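PDB 1EER: erythropoietin from Homo sapiens, which acts as a hormone that binds and dimerises the erythropoietin receptor, activating JAK2 and so regulating the proliferation and differentiation of red blood cells. Local coordinates for residues Asn47-Ala50 with Trp51-Glu55; Val56-Gln59 with Ala60-Trp64; Ser104-Thr107 with Leu108-Leu112; Phe138-Leu141 with Phe142-Ser146; Ser146-Arg150 with Gly151-Leu155. The protein carries 5 engineered substitutions. All coordinates share one frame; numbering follows the deposited sequence.

Interaction 1 (Asn47-Ala50 with Trp51-Glu55)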
# COMPACT_ATOMS: atom_id res chain seq x y z
N ASN A 47 -5.83 20.75 -2.25
CA ASN A 47 -5.67 21.85 -1.30
C ASN A 47 -6.61 21.43 -0.17
O ASN A 47 -7.84 21.52 -0.30
CB ASN A 47 -6.12 23.17 -1.94
CG ASN A 47 -5.84 24.37 -1.05
OD1 ASN A 47 -6.68 24.76 -0.24
ND2 ASN A 47 -4.66 24.96 -1.20
N PHE A 48 -6.03 20.94 0.93
CA PHE A 48 -6.81 20.47 2.06
C PHE A 48 -7.77 21.49 2.62
O PHE A 48 -8.85 21.13 3.12
CB PHE A 48 -5.89 19.95 3.16
CG PHE A 48 -5.49 18.52 2.98
CD1 PHE A 48 -6.41 17.49 3.22
CD2 PHE A 48 -4.22 18.19 2.52
CE1 PHE A 48 -6.06 16.16 3.00
CE2 PHE A 48 -3.86 16.86 2.30
CZ PHE A 48 -4.79 15.84 2.53
N TYR A 49 -7.40 22.77 2.53
CA TYR A 49 -8.28 23.83 3.01
C TYR A 49 -9.53 23.88 2.14
O TYR A 49 -10.66 23.89 2.64
CB TYR A 49 -7.56 25.19 2.98
CG TYR A 49 -8.47 26.32 3.39
CD1 TYR A 49 -8.87 26.46 4.72
CD2 TYR A 49 -9.00 27.20 2.45
CE1 TYR A 49 -9.78 27.44 5.10
CE2 TYR A 49 -9.92 28.19 2.83
CZ TYR A 49 -10.31 28.30 4.16
OH TYR A 49 -11.24 29.24 4.55
N ALA A 50 -9.34 23.92 0.82
CA ALA A 50 -10.46 23.96 -0.10
C ALA A 50 -11.18 22.61 -0.18
O ALA A 50 -12.41 22.55 -0.25
CB ALA A 50 -9.99 24.37 -1.47
N TRP A 51 -10.40 21.53 -0.16
CA TRP A 51 -10.93 20.18 -0.25
C TRP A 51 -12.00 19.86 0.80
O TRP A 51 -13.08 19.36 0.46
CB TRP A 51 -9.78 19.16 -0.17
CG TRP A 51 -10.23 17.72 -0.16
CD1 TRP A 51 -10.46 16.95 0.95
CD2 TRP A 51 -10.47 16.86 -1.30
NE1 TRP A 51 -10.83 15.68 0.58
CE2 TRP A 51 -10.84 15.59 -0.79
CE3 TRP A 51 -10.40 17.05 -2.69
CZ2 TRP A 51 -11.16 14.50 -1.63
CZ3 TRP A 51 -10.71 15.96 -3.53
CH2 TRP A 51 -11.08 14.70 -2.99
N LYS A 52 -11.72 20.14 2.07
CA LYS A 52 -12.67 19.84 3.13
C LYS A 52 -13.86 20.82 3.19
O LYS A 52 -14.81 20.62 3.93
CB LYS A 52 -11.93 19.84 4.46
CG LYS A 52 -11.63 21.26 4.96
CD LYS A 52 -10.94 21.26 6.32
CE LYS A 52 -10.00 20.06 6.51
NZ LYS A 52 -8.98 20.39 7.50
N ARG A 53 -13.81 21.88 2.40
CA ARG A 53 -14.88 22.86 2.39
C ARG A 53 -15.86 22.70 1.24
O ARG A 53 -16.98 23.21 1.29
CB ARG A 53 -14.30 24.27 2.34
CG ARG A 53 -13.39 24.61 3.49
CD ARG A 53 -13.20 26.10 3.61
NE ARG A 53 -13.56 26.82 2.38
CZ ARG A 53 -14.27 27.94 2.36
NH1 ARG A 53 -14.71 28.48 3.49
NH2 ARG A 53 -14.55 28.53 1.20
N MET A 54 -15.45 21.99 0.19
CA MET A 54 -16.34 21.81 -0.95
C MET A 54 -17.38 20.72 -0.75
O MET A 54 -17.16 19.78 0.02
CB MET A 54 -15.53 21.53 -2.22
CG MET A 54 -14.56 20.38 -2.14
SD MET A 54 -13.95 19.92 -3.78
CE MET A 54 -12.26 20.50 -3.70
N GLU A 55 -18.51 20.87 -1.42
CA GLU A 55 -19.59 19.88 -1.34
C GLU A 55 -18.92 18.52 -1.51
O GLU A 55 -18.13 18.33 -2.43
CB GLU A 55 -20.60 20.12 -2.47
CG GLU A 55 -21.99 19.57 -2.19
CD GLU A 55 -22.84 19.47 -3.44
OE1 GLU A 55 -22.47 20.11 -4.46
OE2 GLU A 55 -23.87 18.77 -3.41

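Interaction 2 (Val56-Gln59 with Ala60-Trp64)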
# COMPACT_ATOMS: atom_id res chain seq x y z
N VAL A 56 -19.22 17.59 -0.62
CA VAL A 56 -18.60 16.26 -0.67
C VAL A 56 -18.81 15.57 -2.01
O VAL A 56 -17.93 14.89 -2.51
CB VAL A 56 -19.14 15.35 0.45
CG1 VAL A 56 -18.35 14.06 0.49
CG2 VAL A 56 -19.04 16.07 1.80
N GLY A 57 -19.99 15.77 -2.58
CA GLY A 57 -20.29 15.17 -3.87
C GLY A 57 -19.27 15.54 -4.93
O GLY A 57 -19.03 14.76 -5.85
N GLN A 58 -18.69 16.73 -4.81
CA GLN A 58 -17.67 17.20 -5.75
C GLN A 58 -16.39 16.37 -5.63
O GLN A 58 -15.60 16.29 -6.57
CB GLN A 58 -17.37 18.69 -5.50
CG GLN A 58 -16.28 19.28 -6.41
CD GLN A 58 -16.60 19.14 -7.89
OE1 GLN A 58 -17.77 19.07 -8.29
NE2 GLN A 58 -15.56 19.09 -8.72
N GLN A 59 -16.18 15.75 -4.47
CA GLN A 59 -15.00 14.91 -4.32
C GLN A 59 -15.19 13.75 -5.33
O GLN A 59 -14.27 13.38 -6.05
CB GLN A 59 -14.91 14.37 -2.89
CG GLN A 59 -14.87 15.43 -1.80
CD GLN A 59 -14.71 14.84 -0.41
OE1 GLN A 59 -14.63 13.62 -0.25
NE2 GLN A 59 -14.65 15.70 0.60
N ALA A 60 -16.41 13.22 -5.37
CA ALA A 60 -16.77 12.14 -6.28
C ALA A 60 -16.48 12.55 -7.72
O ALA A 60 -15.82 11.82 -8.46
CB ALA A 60 -18.24 11.80 -6.11
N VAL A 61 -16.97 13.72 -8.11
CA VAL A 61 -16.75 14.23 -9.47
C VAL A 61 -15.27 14.23 -9.82
O VAL A 61 -14.85 13.65 -10.83
CB VAL A 61 -17.29 15.68 -9.61
CG1 VAL A 61 -17.00 16.22 -11.02
CG2 VAL A 61 -18.78 15.72 -9.32
N GLU A 62 -14.47 14.89 -8.99
CA GLU A 62 -13.04 14.96 -9.22
C GLU A 62 -12.36 13.60 -9.39
O GLU A 62 -11.66 13.37 -10.37
CB GLU A 62 -12.36 15.70 -8.06
CG GLU A 62 -12.23 17.19 -8.28
CD GLU A 62 -11.47 17.87 -7.16
OE1 GLU A 62 -10.38 17.38 -6.80
OE2 GLU A 62 -11.97 18.89 -6.63
N VAL A 63 -12.57 12.70 -8.43
CA VAL A 63 -11.94 11.38 -8.47
C VAL A 63 -12.38 10.48 -9.64
O VAL A 63 -11.54 9.92 -10.35
CB VAL A 63 -12.17 10.63 -7.13
CG1 VAL A 63 -11.63 9.19 -7.21
CG2 VAL A 63 -11.47 11.38 -6.00
N TRP A 64 -13.68 10.36 -9.84
CA TRP A 64 -14.20 9.53 -10.91
C TRP A 64 -13.73 10.00 -12.28
O TRP A 64 -13.22 9.21 -13.07
CB TRP A 64 -15.73 9.51 -10.86
CG TRP A 64 -16.29 8.64 -11.91
CD1 TRP A 64 -16.90 9.04 -13.06
CD2 TRP A 64 -16.24 7.21 -11.95
NE1 TRP A 64 -17.22 7.94 -13.83
CE2 TRP A 64 -16.82 6.81 -13.17
CE3 TRP A 64 -15.74 6.24 -11.08
CZ2 TRP A 64 -16.93 5.46 -13.54
CZ3 TRP A 64 -15.85 4.90 -11.45
CH2 TRP A 64 -16.44 4.53 -12.67

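Interaction 3 (Ser104-Thr107 with Leu108-Leu112)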
# COMPACT_ATOMS: atom_id res chain seq x y z
N SER A 104 -9.40 -2.29 -11.96
CA SER A 104 -10.01 -2.77 -10.73
C SER A 104 -10.54 -1.60 -9.90
O SER A 104 -11.67 -1.64 -9.40
CB SER A 104 -8.99 -3.56 -9.92
OG SER A 104 -8.55 -4.70 -10.66
N LEU A 105 -9.74 -0.55 -9.78
CA LEU A 105 -10.14 0.62 -9.02
C LEU A 105 -11.40 1.25 -9.59
O LEU A 105 -12.28 1.68 -8.84
CB LEU A 105 -8.99 1.64 -8.99
CG LEU A 105 -7.76 1.14 -8.23
CD1 LEU A 105 -6.57 2.04 -8.51
CD2 LEU A 105 -8.08 1.11 -6.73
N THR A 106 -11.50 1.30 -10.92
CA THR A 106 -12.68 1.86 -11.57
C THR A 106 -13.95 1.10 -11.18
O THR A 106 -15.00 1.71 -10.90
CB THR A 106 -12.58 1.79 -13.11
OG1 THR A 106 -11.44 2.53 -13.55
CG2 THR A 106 -13.84 2.34 -13.74
N THR A 107 -13.86 -0.23 -11.16
CA THR A 107 -15.00 -1.06 -10.80
C THR A 107 -15.28 -0.85 -9.32
O THR A 107 -16.43 -0.70 -8.91
CB THR A 107 -14.70 -2.56 -11.06
OG1 THR A 107 -14.51 -2.77 -12.47
CG2 THR A 107 -15.86 -3.42 -10.58
N LEU A 108 -14.21 -0.82 -8.53
CA LEU A 108 -14.30 -0.62 -7.08
C LEU A 108 -14.97 0.71 -6.70
O LEU A 108 -15.82 0.75 -5.79
CB LEU A 108 -12.90 -0.70 -6.47
CG LEU A 108 -12.57 -1.88 -5.54
CD1 LEU A 108 -13.41 -3.11 -5.87
CD2 LEU A 108 -11.08 -2.19 -5.65
N LEU A 109 -14.60 1.78 -7.39
CA LEU A 109 -15.15 3.11 -7.12
C LEU A 109 -16.63 3.22 -7.41
O LEU A 109 -17.39 3.82 -6.65
CB LEU A 109 -14.42 4.16 -7.97
CG LEU A 109 -13.72 5.27 -7.22
CD1 LEU A 109 -13.14 4.74 -5.91
CD2 LEU A 109 -12.63 5.85 -8.10
N ARG A 110 -17.04 2.67 -8.55
CA ARG A 110 -18.43 2.71 -8.97
C ARG A 110 -19.31 2.09 -7.90
O ARG A 110 -20.34 2.63 -7.55
CB ARG A 110 -18.60 1.95 -10.28
CG ARG A 110 -20.04 1.64 -10.64
CD ARG A 110 -20.12 0.95 -11.98
NE ARG A 110 -19.21 1.56 -12.94
CZ ARG A 110 -18.51 0.87 -13.83
NH1 ARG A 110 -18.60 -0.45 -13.87
NH2 ARG A 110 -17.70 1.51 -14.67
N ALA A 111 -18.90 0.94 -7.40
CA ALA A 111 -19.66 0.25 -6.37
C ALA A 111 -19.79 1.16 -5.18
O ALA A 111 -20.76 1.09 -4.43
CB ALA A 111 -18.96 -1.04 -5.97
N LEU A 112 -18.80 2.04 -5.01
CA LEU A 112 -18.79 3.00 -3.92
C LEU A 112 -19.79 4.13 -4.19
O LEU A 112 -20.10 4.93 -3.30
CB LEU A 112 -17.38 3.57 -3.75
CG LEU A 112 -16.78 3.81 -2.36
CD1 LEU A 112 -15.93 5.06 -2.42
CD2 LEU A 112 -17.86 3.96 -1.29

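Interaction 4 (Phe138-Leu141 with Phe142-Ser146)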
# COMPACT_ATOMS: atom_id res chain seq x y z
N PHE A 138 7.43 8.66 -18.96
CA PHE A 138 6.72 7.67 -18.17
C PHE A 138 6.88 8.01 -16.70
O PHE A 138 6.06 7.63 -15.87
CB PHE A 138 7.29 6.28 -18.46
CG PHE A 138 6.64 5.61 -19.63
CD1 PHE A 138 5.43 4.93 -19.48
CD2 PHE A 138 7.21 5.70 -20.89
CE1 PHE A 138 4.80 4.36 -20.57
CE2 PHE A 138 6.58 5.13 -22.00
CZ PHE A 138 5.37 4.46 -21.84
N ARG A 139 7.95 8.75 -16.41
CA ARG A 139 8.25 9.18 -15.05
C ARG A 139 7.14 10.07 -14.52
O ARG A 139 6.63 9.84 -13.42
CB ARG A 139 9.58 9.95 -15.02
CG ARG A 139 10.03 10.33 -13.61
CD ARG A 139 11.19 11.30 -13.62
NE ARG A 139 11.32 11.97 -14.90
CZ ARG A 139 12.44 12.03 -15.61
NH1 ARG A 139 13.55 11.46 -15.14
NH2 ARG A 139 12.46 12.66 -16.77
N LYS A 140 6.74 11.09 -15.29
CA LYS A 140 5.68 11.96 -14.83
C LYS A 140 4.35 11.21 -14.82
O LYS A 140 3.53 11.43 -13.94
CB LYS A 140 5.55 13.21 -15.71
CG LYS A 140 4.62 14.24 -15.09
CD LYS A 140 4.61 15.58 -15.80
CE LYS A 140 3.31 16.31 -15.51
NZ LYS A 140 3.36 17.76 -15.82
N LEU A 141 4.16 10.33 -15.79
CA LEU A 141 2.93 9.54 -15.87
C LEU A 141 2.76 8.71 -14.59
O LEU A 141 1.71 8.72 -13.97
CB LEU A 141 2.98 8.60 -17.10
CG LEU A 141 1.78 7.71 -17.45
CD1 LEU A 141 0.48 8.48 -17.37
CD2 LEU A 141 1.97 7.16 -18.86
N PHE A 142 3.81 8.01 -14.20
CA PHE A 142 3.74 7.19 -13.01
C PHE A 142 3.70 7.98 -11.71
O PHE A 142 3.07 7.55 -10.75
CB PHE A 142 4.91 6.20 -13.01
CG PHE A 142 4.66 4.99 -13.87
CD1 PHE A 142 3.55 4.18 -13.63
CD2 PHE A 142 5.49 4.69 -14.93
CE1 PHE A 142 3.29 3.07 -14.44
CE2 PHE A 142 5.24 3.58 -15.76
CZ PHE A 142 4.13 2.77 -15.51
N ARG A 143 4.37 9.13 -11.68
CA ARG A 143 4.35 9.96 -10.48
C ARG A 143 2.92 10.47 -10.28
O ARG A 143 2.41 10.53 -9.16
CB ARG A 143 5.31 11.15 -10.63
CG ARG A 143 5.23 12.16 -9.49
CD ARG A 143 6.29 13.26 -9.63
NE ARG A 143 6.05 14.14 -10.78
CZ ARG A 143 6.88 14.24 -11.81
NH1 ARG A 143 7.99 13.53 -11.84
NH2 ARG A 143 6.61 15.08 -12.81
N VAL A 144 2.26 10.81 -11.38
CA VAL A 144 0.88 11.29 -11.34
C VAL A 144 -0.04 10.14 -10.91
O VAL A 144 -0.99 10.34 -10.14
CB VAL A 144 0.44 11.82 -12.76
CG1 VAL A 144 -1.08 11.87 -12.86
CG2 VAL A 144 1.03 13.19 -13.02
N TYR A 145 0.24 8.94 -11.41
CA TYR A 145 -0.53 7.75 -11.09
C TYR A 145 -0.53 7.55 -9.58
O TYR A 145 -1.58 7.36 -8.98
CB TYR A 145 0.09 6.53 -11.80
CG TYR A 145 -0.49 5.18 -11.41
CD1 TYR A 145 -1.86 4.95 -11.44
CD2 TYR A 145 0.35 4.11 -11.08
CE1 TYR A 145 -2.40 3.69 -11.15
CE2 TYR A 145 -0.17 2.84 -10.78
CZ TYR A 145 -1.55 2.64 -10.82
OH TYR A 145 -2.07 1.40 -10.53
N SER A 146 0.66 7.61 -8.97
CA SER A 146 0.81 7.45 -7.52
C SER A 146 0.18 8.61 -6.72
O SER A 146 -0.56 8.37 -5.77
CB SER A 146 2.30 7.33 -7.16
OG SER A 146 2.49 7.23 -5.75

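Interaction 5 (Ser146-Arg150 with Gly151-Leu155)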
# COMPACT_ATOMS: atom_id res chain seq x y z
N SER A 146 0.66 7.61 -8.97
CA SER A 146 0.81 7.45 -7.52
C SER A 146 0.18 8.61 -6.72
O SER A 146 -0.56 8.37 -5.77
CB SER A 146 2.30 7.33 -7.16
OG SER A 146 2.49 7.23 -5.75
N ASN A 147 0.47 9.85 -7.12
CA ASN A 147 -0.07 11.00 -6.41
C ASN A 147 -1.59 11.02 -6.45
O ASN A 147 -2.24 11.44 -5.48
CB ASN A 147 0.47 12.31 -7.01
CG ASN A 147 1.80 12.74 -6.39
OD1 ASN A 147 2.19 12.24 -5.33
ND2 ASN A 147 2.48 13.66 -7.04
N PHE A 148 -2.18 10.56 -7.56
CA PHE A 148 -3.64 10.53 -7.67
C PHE A 148 -4.30 9.49 -6.77
O PHE A 148 -5.27 9.79 -6.05
CB PHE A 148 -4.06 10.27 -9.12
CG PHE A 148 -5.53 10.51 -9.37
CD1 PHE A 148 -6.46 9.52 -9.09
CD2 PHE A 148 -5.97 11.73 -9.87
CE1 PHE A 148 -7.82 9.74 -9.31
CE2 PHE A 148 -7.33 11.96 -10.09
CZ PHE A 148 -8.26 10.96 -9.81
N LEU A 149 -3.80 8.26 -6.82
CA LEU A 149 -4.37 7.18 -6.01
C LEU A 149 -4.14 7.41 -4.52
O LEU A 149 -5.04 7.21 -3.70
CB LEU A 149 -3.77 5.82 -6.41
CG LEU A 149 -3.67 5.37 -7.87
CD1 LEU A 149 -3.11 3.96 -7.90
CD2 LEU A 149 -5.02 5.44 -8.54
N ARG A 150 -2.93 7.82 -4.17
CA ARG A 150 -2.59 8.03 -2.78
C ARG A 150 -3.14 9.35 -2.28
O ARG A 150 -3.19 9.59 -1.07
CB ARG A 150 -1.07 7.97 -2.59
CG ARG A 150 -0.36 9.30 -2.73
CD ARG A 150 1.14 9.11 -2.75
NE ARG A 150 1.83 10.36 -3.01
CZ ARG A 150 2.82 10.84 -2.26
NH1 ARG A 150 3.24 10.18 -1.20
NH2 ARG A 150 3.39 12.00 -2.58
N GLY A 151 -3.59 10.19 -3.21
CA GLY A 151 -4.12 11.49 -2.86
C GLY A 151 -5.63 11.61 -2.77
O GLY A 151 -6.26 11.05 -1.87
N LYS A 152 -6.22 12.35 -3.71
CA LYS A 152 -7.66 12.55 -3.69
C LYS A 152 -8.45 11.25 -3.78
O LYS A 152 -9.56 11.16 -3.24
CB LYS A 152 -8.08 13.51 -4.80
CG LYS A 152 -7.93 12.98 -6.20
CD LYS A 152 -8.40 14.01 -7.21
CE LYS A 152 -7.31 15.05 -7.46
NZ LYS A 152 -7.88 16.40 -7.72
N LEU A 153 -7.91 10.24 -4.45
CA LEU A 153 -8.63 8.97 -4.52
C LEU A 153 -8.75 8.41 -3.10
O LEU A 153 -9.85 8.11 -2.62
CB LEU A 153 -7.89 7.96 -5.40
CG LEU A 153 -8.76 6.74 -5.75
CD1 LEU A 153 -8.45 6.28 -7.15
CD2 LEU A 153 -8.52 5.63 -4.75
N LYS A 154 -7.61 8.29 -2.42
CA LYS A 154 -7.60 7.79 -1.06
C LYS A 154 -8.49 8.67 -0.19
O LYS A 154 -9.30 8.16 0.59
CB LYS A 154 -6.17 7.76 -0.50
CG LYS A 154 -6.07 7.24 0.93
CD LYS A 154 -6.88 5.95 1.14
CE LYS A 154 -6.22 5.04 2.19
NZ LYS A 154 -7.20 4.16 2.91
N LEU A 155 -8.34 9.99 -0.33
CA LEU A 155 -9.13 10.93 0.46
C LEU A 155 -10.62 10.74 0.24
O LEU A 155 -11.39 10.67 1.20
CB LEU A 155 -8.74 12.38 0.11
CG LEU A 155 -7.41 12.88 0.68
CD1 LEU A 155 -7.18 14.32 0.23
CD2 LEU A 155 -7.40 12.79 2.20
O HOH W 1 -4.27 13.15 -5.54

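Interaction 1 (Asn47-Ala50 with Trp51-Glu55)
Arg53 folds back over Tyr49, four residues earlier, and its side chain can be followed outward as a series of separate encounters. CB starts beside the Ala50 carbonyl, with 3.6 Å from Arg53 CB to Ala50 O. The next carbon is pressed hard against the backbone, Arg53 CG lying only 2.9 Å from Tyr49 O, a buried carbonyl oxygen with no polar partner in the model. CD then passes above the phenol ring in a CH-pi contact, toward its rim, and approaches closest at 3.7 Å between Arg53 CD and Tyr49 CZ. NE passes just beyond the rim, nearest CE2. Arg53 NH1 finally comes to 3.7 Å from Tyr49 OH, which lies over one face of the guanidinium. A bend at chi3 (-19°) turns this planar end nearly parallel to the ring, the two planes being 9° apart. At the start of the turn, Asn47 serves as N-cap: its OD1 accepts from Ala50 N at 3.0 Å, in the carbonyl plane on a lone pair, while Asn47 O receives Trp51 N at 2.6 Å. The turn thereby fixed lies just before helix 56-82. Its Trp51 reaches Gln59 and Glu62 of that helix as well as Lys152 and Leu155 of helix 138-161, and Phe48 also rests on Leu155, docking short helix 48-51 against both.

Interaction 2 (Val56-Gln59 with Ala60-Trp64)
Gln58 lies across Val61 and Glu62, and the contacts here fall into three kinds. The first is van der Waals packing of a polar group on hydrocarbon. With Gln58 CG opposite the backbone N (chi1 178°) and a bend at chi2 (57°), the amide is carried forward over Val61 and Glu62. Its oxygen meets a methyl, Gln58 OE1 to Val61 CG2 being 3.6 Å, whereas its nitrogen faces a methylene at 3.9 Å from Gln58 NE2 to Glu62 CG. Gln58 runs across Glu62 at roughly a right angle. Side chains also settle on carbonyl oxygens: Ala60 CB lies 3.1 Å from Gly57 O, and one methyl of Val63, CG2, lies 3.4 Å from Gln59 O. The second kind is the regular i to i+4 ladder of helix 56-82. Val61 N donates to Gly57 O, Glu62 N to Gln58 O over 3.0 Å in an almost straight line (178°), and Val63 N to Gln59 O, also over 3.0 Å. The third kind is ionic and leads away from the turn: Glu62 OE1 forms a salt bridge with Lys152 NZ on helix 138-161. Gln59, Ala60 and Val63 lean on Tyr156 of that same helix. Backbone bonding thus sets the spacing, and within this turn the amide of Gln58 makes packing contacts. The salt bridge of Glu62 links helix 56-82 to helix 138-161, and the negative carboxylate would probably favour the charged form of the lysine.

Interaction 3 (Ser104-Thr107 with Leu108-Leu112)
Thr106 and Arg110 meet through torsions that send both side chains along one flank of the helix. Thr106 CG2 lies opposite the backbone N and OG1 beside it (chi1 -60°), while Arg110 starts out extended (chi1 166°) and turns at chi3 (-42°), bringing its guanidinium back toward the earlier residue. The methyl and the guanidinium approach obliquely, with 4.1 Å from Thr106 CG2 to Arg110 NH2, a light contact. The same threonine torsion lets Thr106 OG1 bond to Leu102 O one turn earlier. Elsewhere round the helix leucine carbons rest on carbonyl oxygens: Leu108 CB sits 3.3 Å from Ser104 O, and Leu109 CB is 3.4 Å from Leu105 O. Both carbonyls are also backbone acceptors, Leu108 N reaching Ser104 O over 2.8 Å and Leu109 N reaching Leu105 O over 2.7 Å. Further on the ladder slackens, with 3.3 Å from Arg110 N to Thr106 O and a weak bond from Ala111 N to Thr107 O. Leu105 and Leu109 point into the protein, against helices 9-25, 56-82 and 138-161, whereas Ser104 OG bonds to the backbone of another protein's chain. Such two-sidedness belongs to an amphipathic helix of the four-helix cytokine fold.

Interaction 4 (Phe138-Leu141 with Phe142-Ser146)
Phe142 N donates to Phe138 O over 2.8 Å, the shortest polar bond between these neighbouring turns. The acceptor oxygen is hemmed in by the ring that follows: Phe142 CD2 comes within 3.1 Å of Phe138 O. CG of each phenylalanine stands opposite its carbonyl carbon, beside the backbone N (chi1 -87° for Phe138 and -81° for Phe142), and the two side chains consequently run side by side in one direction. They touch at 4.0 Å between Phe138 CD1 and Phe142 CE2, an apolar contact. Elsewhere on the helix the basic side chains take over. Arg143 bends at chi3 (68°) and spreads its guanidinium above Lys140, whose CA lies over one face of it. Arg143 NH2 comes to 3.1 Å from Lys140 CG, so the aliphatic part of the lysine underlies a charged nitrogen. The positive ends themselves stand apart, 5.2 Å from Lys140 NZ to Arg143 NH2. Each is paired instead with an acidic side chain of another protein's chain in the assembly, which probably offsets the repulsion between the like charges. Val144 CG2 meanwhile packs 3.2 Å from Lys140 O, the acceptor for Val144 N. On the aromatic side, Leu91 of helix 91-111 meets both phenylalanine rings, and Thr26, between helix 9-25 and strand 34-41, joins Phe142. This is the start of helix 138-161, the last long helix of the four-helix cytokine fold, with aromatic residues facing the bundle and bases facing the partner protein.

Interaction 5 (Ser146-Arg150 with Gly151-Leu155)
Lys152 lies over Phe148, its aliphatic chain lodged on one face of the ring. Lys152 CG makes a CH-pi contact 4.2 Å from the ring centroid, while Lys152 CD reaches the rim, 3.7 Å from Phe148 CE2. The lysine attains this place because its CG stands between the backbone N and the carbonyl carbon (chi1 69°), with a further bend at chi3 (81°) on the way to its partner Glu62. At the ring's edge, near its plane, Leu153 CD1 closes in on Phe148 CE1, and the same methyl meets Leu149 CD2 at 3.8 Å, the two leucines pointing alike. Behind these groups, helix 138-161 departs from regular alpha form in a pi-type turn: Leu153 N donates to Phe148 O, five residues back, over 3.1 Å and nearly along the C=O axis. A water bridges the backbone on either side of this turn, donating to Asn147 O at 2.7 Å and accepting from Lys152 N at 2.8 Å. Gly151, with backbone angles outside the helical norm, sits at the irregular step. Farther out, Arg150 grips Asn147 OD1 side-on with two nitrogens, NE and NH2, each 3.0 Å away and with the oxygen in the guanidinium plane. That guanidinium is in turn fastened by another protein's chain, Arg150 NH2 pairing with an acidic side chain there and Arg150 NH1 bonding to its backbone.

All five contacts are local turns, yet together they sample three of the four long helices of the bundle. Along the chain, interaction 1 precedes helix 56-82, interaction 2 opens it, interaction 3 closes helix 91-111, and interactions 4 and 5 follow one another on helix 138-161, sharing Ser146. Interaction 5 is the most central, its centre about 7 Å from that of the chain, and it touches interactions 1, 2 and 3. Interactions 1 and 2 also meet, as do 2 and 3, Val63 and Trp64 packing on Leu109. Interaction 4 is far from interaction 1, their centres about 24 Å apart. Helical turns thus serve both bundle packing and, in all but interaction 2, another protein's chain, consistent with receptor binding.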